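Local coordinates for protein enoyl-CoA hydratase (Bacillus halodurans, PDB 3LKE) that probably acts on acyl-CoA thioesters, perhaps adding water to the double bond of an enoyl-CoA, through a crotonase-type fold, at residues S4-E9 / L37-A42; I17-P22 / A60-G65. All coordinates share one frame; numbering follows the deposited sequence.

In the fold
Both contacts lie on the first strand hairpin of the crotonase-type fold, with centres about 13 Å apart. Interaction 1 sets the outer strand 6-10 against helix 30-45; interaction 2 joins the end of the next strand, 14-19, to the loop 60-65. The hairpin links them: H7 NE2 and D20 OD2, 2.7 Å apart, are hydrogen-bonded, Y5 O and D20 N are 2.8 Å apart, and the stacked rings of Y5 and Y21 approach to 3.4 Å between CZ and CE1. In crotonase relatives the loop running on from the segment equivalent to 60-65 borders the oxyanion hole, so interaction 2 is probably nearer the acyl-CoA pocket; the usual N-H donor position, after G65, is a proline.

Interaction 1. Residues S4-E9 / L37-A42; sequences SYVHTE and LEAIRA
The methyl group of A39 is the meeting point of this contact, touched by one side chain from each of two alternate positions on the strand. T8 CG2 comes closest, 3.5 Å from A39 CB, and V6 CG1 lies 4.0 Å from the same A39 CB. The two methyls subtend about 80° at A39 CB, so the helix residue faces the gap between them rather than the end of either branch. With A39 having only a methyl, the helix can come near: the CA atoms of T8 and A39 are 6.8 Å apart. No hydrogen bond crosses between the segments, and the buried surface is small, about 90 Å² over both sides.

The torsions decide which branches do the touching. V6 holds CG1 opposite its own backbone nitrogen (chi1 175°), and that branch reaches the helix. In T8 the hydroxyl sits between N and the carbonyl carbon (chi1 55°), which turns CG2 to the helix as the apolar branch. V6 and A39 are buried, while T8 forms the exposed border. At the start of the strand the N-H of V6 makes a weak bond to S4 OG (3.5 Å), from just ahead of it. On the helix, R41 NE forms a salt bridge with E96 of helix 81-98.

V6 also leans on S35 and L36 of helix 30-45, while T8 packs on L15 and A39 on I17, both of strand 14-19. L37 and I40 pack on helix 81-98, and I40 also touches I17, so helix 30-45 contacts both that helix and the edge hairpin of the sheet.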
loop_
_atom_site.group_PDB
_atom_site.type_symbol
_atom_site.label_atom_id
_atom_site.label_comp_id
_atom_site.label_asym_id
_atom_site.label_seq_id
_atom_site.Cartn_x
_atom_site.Cartn_y
_atom_site.Cartn_z
ATOM N N SER A 4 -7.364 -37.753 13.756
ATOM C CA SER A 4 -7.440 -36.549 12.930
ATOM C C SER A 4 -7.219 -35.292 13.768
ATOM O O SER A 4 -7.786 -35.147 14.852
ATOM C CB SER A 4 -8.784 -36.460 12.208
ATOM O OG SER A 4 -8.917 -35.201 11.569
ATOM N N TYR A 5 -6.399 -34.386 13.246
ATOM C CA TYR A 5 -5.980 -33.192 13.969
ATOM C C TYR A 5 -6.691 -31.937 13.471
ATOM O O TYR A 5 -6.419 -30.829 13.943
ATOM C CB TYR A 5 -4.468 -33.004 13.831
ATOM C CG TYR A 5 -3.660 -34.125 14.438
ATOM C CD1 TYR A 5 -3.915 -34.567 15.730
ATOM C CD2 TYR A 5 -2.633 -34.732 13.724
ATOM C CE1 TYR A 5 -3.175 -35.599 16.292
ATOM C CE2 TYR A 5 -1.885 -35.760 14.280
ATOM C CZ TYR A 5 -2.160 -36.187 15.563
ATOM O OH TYR A 5 -1.415 -37.205 16.119
ATOM N N VAL A 6 -7.600 -32.120 12.521
ATOM C CA VAL A 6 -8.406 -31.021 12.006
ATOM C C VAL A 6 -9.852 -31.492 11.886
ATOM O O VAL A 6 -10.135 -32.444 11.165
ATOM C CB VAL A 6 -7.926 -30.574 10.611
ATOM C CG1 VAL A 6 -8.870 -29.510 10.048
ATOM C CG2 VAL A 6 -6.470 -30.068 10.660
ATOM N N HIS A 7 -10.763 -30.835 12.595
ATOM C CA HIS A 7 -12.173 -31.200 12.525
ATOM C C HIS A 7 -12.931 -30.220 11.656
ATOM O O HIS A 7 -12.518 -29.073 11.504
ATOM C CB HIS A 7 -12.799 -31.255 13.921
ATOM C CG HIS A 7 -12.072 -32.155 14.869
ATOM N ND1 HIS A 7 -11.737 -33.454 14.553
ATOM C CD2 HIS A 7 -11.617 -31.942 16.127
ATOM C CE1 HIS A 7 -11.104 -34.003 15.576
ATOM N NE2 HIS A 7 -11.019 -33.107 16.544
ATOM N N THR A 8 -14.035 -30.677 11.074
ATOM C CA THR A 8 -14.869 -29.805 10.254
ATOM C C THR A 8 -16.343 -29.941 10.623
ATOM O O THR A 8 -16.809 -31.022 11.007
ATOM C CB THR A 8 -14.678 -30.072 8.744
ATOM O OG1 THR A 8 -14.912 -31.456 8.461
ATOM C CG2 THR A 8 -13.262 -29.717 8.316
ATOM N N GLU A 9 -17.070 -28.836 10.517
ATOM C CA GLU A 9 -18.487 -28.805 10.854
ATOM C C GLU A 9 -19.158 -27.674 10.098
ATOM O O GLU A 9 -18.673 -26.554 10.111
ATOM C CB GLU A 9 -18.674 -28.585 12.357
ATOM C CG GLU A 9 -20.121 -28.529 12.802
ATOM C CD GLU A 9 -20.268 -28.309 14.298
ATOM O OE1 GLU A 9 -19.268 -28.482 15.030
ATOM O OE2 GLU A 9 -21.387 -27.966 14.742
ATOM N N LEU A 37 -5.327 -28.746 4.679
ATOM C CA LEU A 37 -5.508 -28.474 3.256
ATOM C C LEU A 37 -6.805 -29.108 2.756
ATOM O O LEU A 37 -7.602 -28.473 2.054
ATOM C CB LEU A 37 -4.320 -29.013 2.459
ATOM C CG LEU A 37 -4.352 -28.804 0.946
ATOM C CD1 LEU A 37 -4.534 -27.322 0.590
ATOM C CD2 LEU A 37 -3.072 -29.349 0.344
ATOM N N GLU A 38 -7.014 -30.364 3.141
ATOM C CA GLU A 38 -8.188 -31.119 2.728
ATOM C C GLU A 38 -9.478 -30.435 3.183
ATOM O O GLU A 38 -10.458 -30.372 2.442
ATOM C CB GLU A 38 -8.089 -32.535 3.305
ATOM C CG GLU A 38 -9.207 -33.481 2.922
ATOM C CD GLU A 38 -9.077 -34.832 3.612
ATOM O OE1 GLU A 38 -10.071 -35.594 3.621
ATOM O OE2 GLU A 38 -7.986 -35.127 4.154
ATOM N N ALA A 39 -9.462 -29.905 4.401
ATOM C CA ALA A 39 -10.610 -29.208 4.955
ATOM C C ALA A 39 -10.865 -27.895 4.213
ATOM O O ALA A 39 -12.006 -27.549 3.912
ATOM C CB ALA A 39 -10.400 -28.944 6.444
ATOM N N ILE A 40 -9.791 -27.167 3.925
ATOM C CA ILE A 40 -9.899 -25.890 3.221
ATOM C C ILE A 40 -10.504 -26.075 1.832
ATOM O O ILE A 40 -11.409 -25.339 1.431
ATOM C CB ILE A 40 -8.521 -25.208 3.086
ATOM C CG1 ILE A 40 -8.025 -24.741 4.459
ATOM C CG2 ILE A 40 -8.605 -24.038 2.114
ATOM C CD1 ILE A 40 -6.541 -24.405 4.503
ATOM N N ARG A 41 -9.986 -27.053 1.101
ATOM C CA ARG A 41 -10.470 -27.351 -0.245
ATOM C C ARG A 41 -11.935 -27.770 -0.239
ATOM O O ARG A 41 -12.720 -27.335 -1.086
ATOM C CB ARG A 41 -9.608 -28.443 -0.884
ATOM C CG ARG A 41 -8.227 -27.954 -1.300
ATOM C CD ARG A 41 -7.323 -29.094 -1.743
ATOM N NE ARG A 41 -6.122 -28.571 -2.383
ATOM C CZ ARG A 41 -4.999 -29.255 -2.566
ATOM N NH1 ARG A 41 -4.904 -30.513 -2.150
ATOM N NH2 ARG A 41 -3.961 -28.672 -3.162
ATOM N N ALA A 42 -12.299 -28.621 0.715
ATOM C CA ALA A 42 -13.676 -29.081 0.835
ATOM C C ALA A 42 -14.626 -27.907 1.062
ATOM O O ALA A 42 -15.724 -27.869 0.505
ATOM C CB ALA A 42 -13.801 -30.103 1.955
#

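Interaction 2. Residues I17-P22 / A60-G65; sequences ITLDYP and AYFSSG
One face of the F62 ring receives the CD1 methyl of L19, with CD1 and F62 CZ 4.2 Å apart; the ring also touches A112 and S56. The same L19 CD1 lies 4.0 Å from F62 O, so the leucine branch meets both ring and backbone of this residue. L19 directs CG opposite its carbonyl carbon (chi1 -52°), carrying the branch from the strand toward the loop. The second aromatic, Y61, approaches with its hydroxyl: OH stops 3.2 Å from P22 CA and 3.6 Å from P22 CB, at the exposed border of an otherwise buried contact. No hydrogen bond joins the two segments.

In the crotonase fold the loop after strand 51-56 leads to helix 68-76, and in relatives it borders the oxyanion hole; the usual N-H donor position, just after G65, is a proline here, so that role cannot be carried over. The chain turns a corner at F62. Directly after it, S63 opens an ST turn: the N-H of G65 gives a bond of 3.1 Å to S63 OG, with an angle of 157° at the hydrogen. G65 has a positive phi (78°), which suits glycine. N26 ties the two segments together from outside: its ND2 binds F62 O, its OD1 takes the N-H of Y21, and its backbone O pairs with S63 OG.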
loop_
_atom_site.group_PDB
_atom_site.type_symbol
_atom_site.label_atom_id
_atom_site.label_comp_id
_atom_site.label_asym_id
_atom_site.label_seq_id
_atom_site.Cartn_x
_atom_site.Cartn_y
_atom_site.Cartn_z
ATOM N N ILE A 17 -13.569 -24.823 10.658
ATOM C CA ILE A 17 -12.375 -25.660 10.594
ATOM C C ILE A 17 -11.641 -25.494 11.913
ATOM O O ILE A 17 -11.209 -24.389 12.254
ATOM C CB ILE A 17 -11.444 -25.258 9.411
ATOM C CG1 ILE A 17 -12.173 -25.438 8.075
ATOM C CG2 ILE A 17 -10.159 -26.074 9.436
ATOM C CD1 ILE A 17 -11.327 -25.078 6.842
ATOM N N THR A 18 -11.531 -26.586 12.673
ATOM C CA THR A 18 -10.987 -26.522 14.027
ATOM C C THR A 18 -9.692 -27.300 14.173
ATOM O O THR A 18 -9.634 -28.503 13.882
ATOM C CB THR A 18 -12.015 -27.079 15.054
ATOM O OG1 THR A 18 -13.251 -26.371 14.907
ATOM C CG2 THR A 18 -11.507 -26.914 16.481
ATOM N N LEU A 19 -8.645 -26.611 14.612
ATOM C CA LEU A 19 -7.363 -27.250 14.850
ATOM C C LEU A 19 -7.418 -27.967 16.191
ATOM O O LEU A 19 -7.817 -27.381 17.196
ATOM C CB LEU A 19 -6.234 -26.226 14.872
ATOM C CG LEU A 19 -6.152 -25.270 13.676
ATOM C CD1 LEU A 19 -4.985 -24.323 13.860
ATOM C CD2 LEU A 19 -6.025 -26.045 12.380
ATOM N N ASP A 20 -6.988 -29.224 16.193
ATOM C CA ASP A 20 -7.073 -30.071 17.377
ATOM C C ASP A 20 -5.865 -31.009 17.410
ATOM O O ASP A 20 -5.961 -32.184 17.053
ATOM C CB ASP A 20 -8.386 -30.855 17.339
ATOM C CG ASP A 20 -8.675 -31.579 18.644
ATOM O OD1 ASP A 20 -7.879 -31.430 19.591
ATOM O OD2 ASP A 20 -9.699 -32.289 18.709
ATOM N N TYR A 21 -4.725 -30.480 17.840
ATOM C CA TYR A 21 -3.457 -31.204 17.799
ATOM C C TYR A 21 -2.712 -30.924 19.088
ATOM O O TYR A 21 -1.649 -30.330 19.073
ATOM C CB TYR A 21 -2.632 -30.709 16.607
ATOM C CG TYR A 21 -1.468 -31.575 16.159
ATOM C CD1 TYR A 21 -1.155 -32.772 16.793
ATOM C CD2 TYR A 21 -0.675 -31.183 15.078
ATOM C CE1 TYR A 21 -0.086 -33.557 16.361
ATOM C CE2 TYR A 21 0.385 -31.957 14.639
ATOM C CZ TYR A 21 0.680 -33.144 15.279
ATOM O OH TYR A 21 1.746 -33.911 14.837
ATOM N N PRO A 22 -3.276 -31.363 20.227
ATOM C CA PRO A 22 -2.757 -30.918 21.527
ATOM C C PRO A 22 -1.318 -31.345 21.778
ATOM O O PRO A 22 -0.581 -30.633 22.449
ATOM C CB PRO A 22 -3.677 -31.608 22.547
ATOM C CG PRO A 22 -4.816 -32.170 21.774
ATOM C CD PRO A 22 -4.403 -32.301 20.341
ATOM N N ALA A 60 -5.687 -22.689 25.550
ATOM C CA ALA A 60 -4.371 -22.107 25.816
ATOM C C ALA A 60 -3.664 -21.507 24.599
ATOM O O ALA A 60 -2.842 -20.607 24.743
ATOM C CB ALA A 60 -3.460 -23.124 26.501
ATOM N N TYR A 61 -3.966 -22.001 23.405
ATOM C CA TYR A 61 -3.183 -21.599 22.235
ATOM C C TYR A 61 -4.004 -21.635 20.962
ATOM O O TYR A 61 -4.902 -22.457 20.813
ATOM C CB TYR A 61 -1.982 -22.539 22.077
ATOM C CG TYR A 61 -2.347 -23.999 22.255
ATOM C CD1 TYR A 61 -2.809 -24.767 21.187
ATOM C CD2 TYR A 61 -2.246 -24.604 23.500
ATOM C CE1 TYR A 61 -3.144 -26.107 21.352
ATOM C CE2 TYR A 61 -2.580 -25.936 23.679
ATOM C CZ TYR A 61 -3.027 -26.685 22.604
ATOM O OH TYR A 61 -3.372 -28.008 22.800
ATOM N N PHE A 62 -3.698 -20.742 20.026
ATOM C CA PHE A 62 -4.239 -20.917 18.692
ATOM C C PHE A 62 -3.358 -21.877 17.913
ATOM O O PHE A 62 -3.816 -22.911 17.440
ATOM C CB PHE A 62 -4.323 -19.598 17.917
ATOM C CG PHE A 62 -4.798 -19.788 16.513
ATOM C CD1 PHE A 62 -6.132 -20.025 16.257
ATOM C CD2 PHE A 62 -3.908 -19.750 15.445
ATOM C CE1 PHE A 62 -6.585 -20.223 14.971
ATOM C CE2 PHE A 62 -4.349 -19.945 14.158
ATOM C CZ PHE A 62 -5.690 -20.182 13.914
ATOM N N SER A 63 -2.088 -21.512 17.754
ATOM C CA SER A 63 -1.108 -22.396 17.116
ATOM C C SER A 63 0.316 -22.005 17.468
ATOM O O SER A 63 0.716 -20.837 17.345
ATOM C CB SER A 63 -1.275 -22.427 15.592
ATOM O OG SER A 63 -0.214 -23.166 14.988
ATOM N N SER A 64 1.090 -22.991 17.897
ATOM C CA SER A 64 2.484 -22.762 18.229
ATOM C C SER A 64 3.363 -22.617 16.979
ATOM O O SER A 64 4.550 -22.313 17.086
ATOM C CB SER A 64 3.000 -23.900 19.119
ATOM O OG SER A 64 2.909 -25.139 18.444
ATOM N N GLY A 65 2.782 -22.828 15.802
ATOM C CA GLY A 65 3.524 -22.694 14.555
ATOM C C GLY A 65 4.398 -23.917 14.335
ATOM O O GLY A 65 4.280 -24.896 15.067
#